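Local coordinates for protein D-alanyl-D-alanine carboxypeptidase DacD (Escherichia coli, PDB 5FSR) that removes the C-terminal D-alanine from cell-wall precursor peptides as a serine-type D-Ala-D-Ala carboxypeptidase of peptidoglycan synthesis, at residues Asp184-Ser189 with Ile256-Gly261; Asp224-Val229 with Glu271-Leu276; Asp230-Gly235 with Asn243-Ala248. All blocks are in the same frame, centred on the assembly; numbering follows the deposited sequence.

Interaction 1: Asp184-Ser189 with Ile256-Gly261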
# COMPACT_ATOMS: atom_id res chain seq x y z
N ASP A 184 3.04 9.27 0.28
CA ASP A 184 2.65 8.67 1.59
C ASP A 184 1.84 7.38 1.48
O ASP A 184 2.04 6.49 2.25
CB ASP A 184 1.90 9.67 2.48
CG ASP A 184 2.81 10.73 3.04
OD1 ASP A 184 3.96 10.84 2.53
OD2 ASP A 184 2.40 11.47 3.98
N LEU A 185 0.98 7.27 0.47
CA LEU A 185 0.11 6.08 0.30
C LEU A 185 0.91 4.94 -0.33
O LEU A 185 0.64 3.74 -0.06
CB LEU A 185 -1.13 6.43 -0.56
CG LEU A 185 -2.15 7.40 0.04
CD1 LEU A 185 -3.21 7.87 -0.97
CD2 LEU A 185 -2.84 6.75 1.22
N ALA A 186 1.85 5.29 -1.20
CA ALA A 186 2.87 4.32 -1.65
C ALA A 186 3.65 3.72 -0.47
O ALA A 186 3.79 2.49 -0.36
CB ALA A 186 3.83 4.97 -2.63
N VAL A 187 4.09 4.58 0.44
CA VAL A 187 4.82 4.14 1.63
C VAL A 187 3.94 3.29 2.58
O VAL A 187 4.40 2.26 3.13
CB VAL A 187 5.48 5.32 2.38
CG1 VAL A 187 6.20 4.86 3.66
CG2 VAL A 187 6.47 6.01 1.46
N LEU A 188 2.68 3.70 2.72
CA LEU A 188 1.77 3.00 3.60
C LEU A 188 1.47 1.68 2.95
O LEU A 188 1.36 0.65 3.65
CB LEU A 188 0.48 3.79 3.90
CG LEU A 188 -0.59 3.02 4.71
CD1 LEU A 188 -0.12 2.75 6.13
CD2 LEU A 188 -1.91 3.76 4.69
N SER A 189 1.31 1.68 1.63
CA SER A 189 1.01 0.40 0.95
C SER A 189 2.16 -0.59 1.08
O SER A 189 1.92 -1.78 1.32
CB SER A 189 0.62 0.60 -0.51
OG SER A 189 -0.35 1.60 -0.65
N ILE A 256 4.51 -1.13 -6.87
CA ILE A 256 3.39 -0.50 -6.27
C ILE A 256 3.13 0.77 -7.09
O ILE A 256 3.96 1.65 -7.09
CB ILE A 256 3.70 -0.19 -4.79
CG1 ILE A 256 3.92 -1.49 -4.00
CG2 ILE A 256 2.56 0.57 -4.13
CD1 ILE A 256 4.38 -1.26 -2.58
N ALA A 257 1.99 0.82 -7.80
CA ALA A 257 1.55 2.01 -8.51
C ALA A 257 0.42 2.75 -7.78
O ALA A 257 -0.64 2.19 -7.55
CB ALA A 257 1.09 1.63 -9.88
N VAL A 258 0.67 4.01 -7.38
CA VAL A 258 -0.36 4.90 -6.86
C VAL A 258 -0.70 5.88 -7.95
O VAL A 258 0.22 6.49 -8.54
CB VAL A 258 0.11 5.67 -5.62
CG1 VAL A 258 -0.93 6.69 -5.18
CG2 VAL A 258 0.38 4.73 -4.46
N VAL A 259 -1.99 6.01 -8.26
CA VAL A 259 -2.46 7.04 -9.17
C VAL A 259 -3.50 7.87 -8.43
O VAL A 259 -4.30 7.32 -7.71
CB VAL A 259 -3.05 6.43 -10.46
CG1 VAL A 259 -3.72 7.51 -11.33
CG2 VAL A 259 -1.97 5.70 -11.25
N MET A 260 -3.48 9.20 -8.59
CA MET A 260 -4.42 10.09 -7.92
C MET A 260 -4.87 11.25 -8.81
O MET A 260 -4.05 11.95 -9.41
CB MET A 260 -3.81 10.66 -6.66
CG MET A 260 -3.50 9.60 -5.63
SD MET A 260 -3.11 10.32 -4.03
CE MET A 260 -4.75 10.24 -3.31
N GLY A 261 -6.19 11.46 -8.87
CA GLY A 261 -6.76 12.54 -9.66
C GLY A 261 -6.88 12.26 -11.15
O GLY A 261 -6.84 13.21 -11.93
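Leu185 and Met260 cross at about a right angle, each touching with the end of its side chain: CD1 of Leu185 lies 3.7 Å from CE of Met260, and the same methyl is 3.9 Å from Met260 SD. The methionine reaches this position through a bend at its last torsion (chi3 94°), which swings CE out of line with the rest of the chain. Two residues earlier in the strand, Val258 makes a different kind of contact. Its CG2 branch, lying beside its own backbone N and opposite the carbonyl carbon, is directed at the backbone of the helix: Val258 CG2 approaches Ala186 N at 3.6 Å and Ala186 CB at 3.9 Å. The CA atoms of Ala186 and Val258 are 6.2 Å apart. Every second residue of 256-260 points its CB toward the helix, while Ala257 and Val259 belong to the other face of the sheet. Helix 182-193 thus packs on one side of the central antiparallel five-stranded sheet of the penicillin-binding protein and serine beta-lactamase fold. The axes of 184-189 and 256-260 pass 8.5 Å apart at 146°, nearer antiparallel than perpendicular. One helical turn beyond Leu185, CB of Ser189 meets the branch methyl CG2 of Ile256 at 4.1 Å. The longer arm of Ile256 ends near Ala186, CD1 lying 4.4 Å from Ala186 O, and its side chain also meets Arg190 and Ile193. Leu185 and Ser189 additionally rest on Ile245 of the adjoining strand 242-250.

Interaction 2: Asp224-Val229 with Glu271-Leu276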
# COMPACT_ATOMS: atom_id res chain seq x y z
N ASP A 224 -7.39 -8.88 -14.10
CA ASP A 224 -6.59 -8.60 -15.29
C ASP A 224 -5.92 -9.88 -15.74
O ASP A 224 -5.28 -10.55 -14.94
CB ASP A 224 -5.56 -7.52 -15.01
CG ASP A 224 -4.86 -7.01 -16.26
OD1 ASP A 224 -5.13 -7.49 -17.38
OD2 ASP A 224 -4.00 -6.11 -16.13
N LYS A 225 -6.07 -10.20 -17.02
CA LYS A 225 -5.54 -11.44 -17.59
C LYS A 225 -4.21 -11.20 -18.33
O LYS A 225 -3.90 -11.90 -19.32
CB LYS A 225 -6.58 -12.09 -18.55
N THR A 226 -3.45 -10.20 -17.89
CA THR A 226 -2.11 -9.96 -18.41
C THR A 226 -1.03 -9.68 -17.33
O THR A 226 0.12 -9.44 -17.70
CB THR A 226 -2.13 -8.80 -19.43
OG1 THR A 226 -1.04 -8.97 -20.34
CG2 THR A 226 -2.06 -7.42 -18.77
N MET A 227 -1.41 -9.71 -16.04
CA MET A 227 -0.48 -9.49 -14.90
C MET A 227 -0.95 -10.30 -13.67
O MET A 227 -2.02 -10.94 -13.70
CB MET A 227 -0.41 -8.01 -14.50
CG MET A 227 -0.58 -6.96 -15.60
SD MET A 227 -0.24 -5.30 -14.98
CE MET A 227 1.55 -5.32 -14.93
N ASN A 228 -0.14 -10.27 -12.61
CA ASN A 228 -0.43 -10.90 -11.32
C ASN A 228 -0.63 -9.76 -10.33
O ASN A 228 0.25 -9.52 -9.47
CB ASN A 228 0.75 -11.82 -10.92
CG ASN A 228 0.60 -12.45 -9.53
OD1 ASN A 228 -0.45 -12.39 -8.91
ND2 ASN A 228 1.67 -13.06 -9.03
N VAL A 229 -1.75 -9.04 -10.47
CA VAL A 229 -2.11 -7.93 -9.58
C VAL A 229 -2.92 -8.48 -8.40
O VAL A 229 -3.94 -9.13 -8.60
CB VAL A 229 -2.91 -6.81 -10.29
CG1 VAL A 229 -3.36 -5.74 -9.31
CG2 VAL A 229 -2.11 -6.17 -11.40
N GLU A 271 -3.88 4.16 -16.60
CA GLU A 271 -2.70 4.87 -16.17
C GLU A 271 -1.92 4.03 -15.18
O GLU A 271 -0.70 3.97 -15.29
CB GLU A 271 -3.03 6.23 -15.54
CG GLU A 271 -3.65 7.28 -16.45
CD GLU A 271 -3.04 7.38 -17.85
OE1 GLU A 271 -1.81 7.49 -17.95
OE2 GLU A 271 -3.81 7.36 -18.84
N ALA A 272 -2.62 3.35 -14.26
CA ALA A 272 -1.99 2.46 -13.28
C ALA A 272 -1.31 1.23 -13.88
O ALA A 272 -0.22 0.85 -13.42
CB ALA A 272 -2.99 1.99 -12.22
N ARG A 273 -1.97 0.62 -14.86
CA ARG A 273 -1.41 -0.50 -15.62
C ARG A 273 -0.41 -0.04 -16.71
O ARG A 273 0.38 -0.85 -17.18
CB ARG A 273 -2.54 -1.32 -16.26
CG ARG A 273 -2.22 -2.78 -16.60
CD ARG A 273 -3.22 -3.31 -17.63
NE ARG A 273 -4.46 -3.75 -16.95
CZ ARG A 273 -5.69 -3.78 -17.48
NH1 ARG A 273 -5.94 -3.37 -18.71
NH2 ARG A 273 -6.69 -4.21 -16.72
N LYS A 274 -0.46 1.22 -17.14
CA LYS A 274 0.61 1.81 -17.98
C LYS A 274 1.89 2.00 -17.13
O LYS A 274 2.99 1.79 -17.63
CB LYS A 274 0.15 3.15 -18.54
CG LYS A 274 1.14 3.93 -19.38
CD LYS A 274 0.73 5.40 -19.53
CE LYS A 274 -0.54 5.60 -20.33
NZ LYS A 274 -0.81 7.05 -20.52
N LEU A 275 1.74 2.40 -15.87
CA LEU A 275 2.88 2.60 -14.99
C LEU A 275 3.57 1.29 -14.65
O LEU A 275 4.79 1.16 -14.87
CB LEU A 275 2.48 3.29 -13.69
CG LEU A 275 2.38 4.80 -13.73
CD1 LEU A 275 1.88 5.30 -12.38
CD2 LEU A 275 3.74 5.43 -14.07
N LEU A 276 2.79 0.33 -14.16
CA LEU A 276 3.24 -1.03 -13.83
C LEU A 276 3.79 -1.84 -15.00
O LEU A 276 4.67 -2.67 -14.83
CB LEU A 276 2.07 -1.84 -13.24
CG LEU A 276 1.59 -1.48 -11.85
CD1 LEU A 276 0.21 -2.13 -11.56
CD2 LEU A 276 2.63 -1.88 -10.83
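Asp224 and Arg273 approach from opposite directions and form a salt bridge, OD2 to NE, at the edge of the transpeptidase-like domain, where the loop leading into strand 228-236 passes helix 265-282. The modelled separation of 2.5 Å between Asp224 OD2 and Arg273 NE is unusually short, so its exact value is doubtful. The flat groups are not coplanar: their planes differ by 44°, and Asp224 OD1 stands 3.5 Å above the guanidinium plane of Arg273, offset toward its rim. A bend in the arginine chain (chi3 -82°) turns the guanidinium away from the line of the aliphatic part. That aliphatic part has its own partner, with Met227 SD 3.6 Å from Arg273 CG. Beyond the sulfur, Met227 CE continues to Leu276 CB at 3.9 Å, joining the polar pair to the apolar side of the helix. Leu276 is buried against the sheet, touching Ala246, Leu255 and Ala257, whereas Arg273 also touches Leu221 and a crystal neighbour, which may influence its pose. Elsewhere on the helix, Lys274 NZ pairs with Glu271 OE1 on the syn side of the carboxylate. Within the loop the aspartate has one further tie, a weak hydrogen bond from Thr226 N to Asp224 OD1 of 3.2 Å, bent to 130° at the hydrogen.

Interaction 3: Asp230-Gly235 with Asn243-Ala248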
# COMPACT_ATOMS: atom_id res chain seq x y z
N ASP A 230 -2.45 -8.23 -7.18
CA ASP A 230 -3.14 -8.68 -5.99
C ASP A 230 -3.48 -7.42 -5.16
O ASP A 230 -3.58 -7.48 -3.94
CB ASP A 230 -2.33 -9.78 -5.26
CG ASP A 230 -0.97 -9.29 -4.73
OD1 ASP A 230 -0.70 -8.07 -4.66
OD2 ASP A 230 -0.16 -10.15 -4.34
N GLY A 231 -3.78 -6.36 -5.93
CA GLY A 231 -3.59 -4.92 -5.66
C GLY A 231 -4.25 -4.47 -4.42
O GLY A 231 -4.53 -5.30 -3.56
N LEU A 232 -4.45 -3.15 -4.25
CA LEU A 232 -5.00 -2.66 -2.99
C LEU A 232 -6.45 -2.12 -3.09
O LEU A 232 -7.35 -2.75 -2.60
CB LEU A 232 -4.04 -1.69 -2.28
CG LEU A 232 -2.83 -2.36 -1.59
CD1 LEU A 232 -1.59 -2.40 -2.49
CD2 LEU A 232 -2.45 -1.66 -0.30
N LYS A 233 -6.65 -0.96 -3.71
CA LYS A 233 -7.90 -0.26 -3.58
C LYS A 233 -8.04 0.89 -4.59
O LYS A 233 -7.06 1.57 -4.94
CB LYS A 233 -8.05 0.28 -2.14
CG LYS A 233 -9.47 0.71 -1.77
CD LYS A 233 -9.70 0.75 -0.24
CE LYS A 233 -11.13 0.34 0.13
NZ LYS A 233 -11.17 -0.45 1.42
N THR A 234 -9.28 1.08 -5.04
CA THR A 234 -9.67 2.14 -5.93
C THR A 234 -10.59 3.12 -5.18
O THR A 234 -11.16 2.79 -4.16
CB THR A 234 -10.37 1.55 -7.16
OG1 THR A 234 -11.42 0.71 -6.74
CG2 THR A 234 -9.42 0.69 -7.98
N GLY A 235 -10.70 4.35 -5.66
CA GLY A 235 -11.52 5.31 -4.98
C GLY A 235 -11.74 6.61 -5.72
O GLY A 235 -11.23 6.83 -6.85
N ASN A 243 -8.84 7.74 -8.03
CA ASN A 243 -7.62 7.34 -7.38
C ASN A 243 -7.49 5.82 -7.40
O ASN A 243 -8.47 5.11 -7.57
CB ASN A 243 -7.58 7.86 -5.93
CG ASN A 243 -7.92 9.34 -5.82
OD1 ASN A 243 -7.54 10.14 -6.66
ND2 ASN A 243 -8.65 9.70 -4.77
N LEU A 244 -6.26 5.33 -7.21
CA LEU A 244 -5.97 3.89 -7.25
C LEU A 244 -4.66 3.52 -6.54
O LEU A 244 -3.75 4.34 -6.45
CB LEU A 244 -5.92 3.43 -8.70
CG LEU A 244 -5.69 1.94 -8.95
CD1 LEU A 244 -6.34 1.49 -10.24
CD2 LEU A 244 -4.21 1.63 -8.99
N ILE A 245 -4.62 2.31 -5.97
CA ILE A 245 -3.42 1.69 -5.42
C ILE A 245 -3.43 0.22 -5.88
O ILE A 245 -4.20 -0.58 -5.37
CB ILE A 245 -3.33 1.84 -3.89
CG1 ILE A 245 -3.44 3.34 -3.55
CG2 ILE A 245 -2.02 1.28 -3.34
CD1 ILE A 245 -2.98 3.75 -2.19
N ALA A 246 -2.59 -0.08 -6.90
CA ALA A 246 -2.34 -1.42 -7.36
C ALA A 246 -0.92 -1.90 -7.01
O ALA A 246 0.01 -1.11 -6.74
CB ALA A 246 -2.60 -1.52 -8.84
N SER A 247 -0.74 -3.20 -6.98
CA SER A 247 0.56 -3.79 -6.73
C SER A 247 0.59 -5.12 -7.49
O SER A 247 -0.39 -5.85 -7.49
CB SER A 247 0.81 -3.97 -5.23
OG SER A 247 1.95 -4.77 -4.99
N ALA A 248 1.70 -5.36 -8.18
CA ALA A 248 1.83 -6.47 -9.11
C ALA A 248 3.13 -7.20 -8.84
O ALA A 248 4.12 -6.59 -8.47
CB ALA A 248 1.78 -5.99 -10.54
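Leu232 lies against Ile245 from its first side-chain atom onward. Leu232 CB sits 3.3 Å from Ile245 O and 3.7 Å from Ile245 CG2; CG keeps to the same methyl, and Leu232 CD1 lies 3.8 Å from Ile245 CG2 and 4.0 Å from Ser247 CB. With CG opposite the carbonyl carbon (chi1 -76°), the chain runs beside strand 242-250 and meets Ser189 of helix 182-193 and Leu68 of helix 66-79. The backbone bonds are consistent with this placement. Ile245 O accepts two hydrogen bonds, from Leu232 N at 2.8 Å and Lys233 N at 3.0 Å; the lysine N-H lies in the carbonyl plane, the leucine one is tilted 25° from it. Two residues opposite one define a classic beta bulge. After it the register is regular: Lys233 and Gly235 form hydrogen-bonded pairs with Ile245 and Asn243, and between them Thr234 CG2 lies 3.9 Å from Leu244 CD1. Lys233 starts on the same face as Ile245, but its amine leads off to a weak hydrogen bond with Ser130 OG, close to Lys67, both probably active-site residues, as in relatives. Lys233-Thr234-Gly235 is the KTG motif of penicillin-binding proteins, on the edge strand bordering the active site, where Lys233 probably binds substrate.

In the fold
From the N terminus, helix 182-193 comes first, and its residues 184-189 are met later by strand 253-262, which closes the loop of interaction 1. Inside that loop the chain passes 224-229, then builds the hairpin of interaction 3, whose segments are 8 residues apart. Helix 265-282 follows and returns to 224-229, so interaction 2 crosses interaction 1, while interaction 3 is nested in both. The sheet connects all three: Val259 O is 2.8 Å from Leu244 N, a probable hydrogen bond between neighbouring strands. The helices of interactions 1 and 2 lie on opposite faces of it; on the face of interaction 2, Leu276 CG reaches Ala257 CB at 3.7 Å and Ala272 CB meets Leu244 CD2 at 3.5 Å.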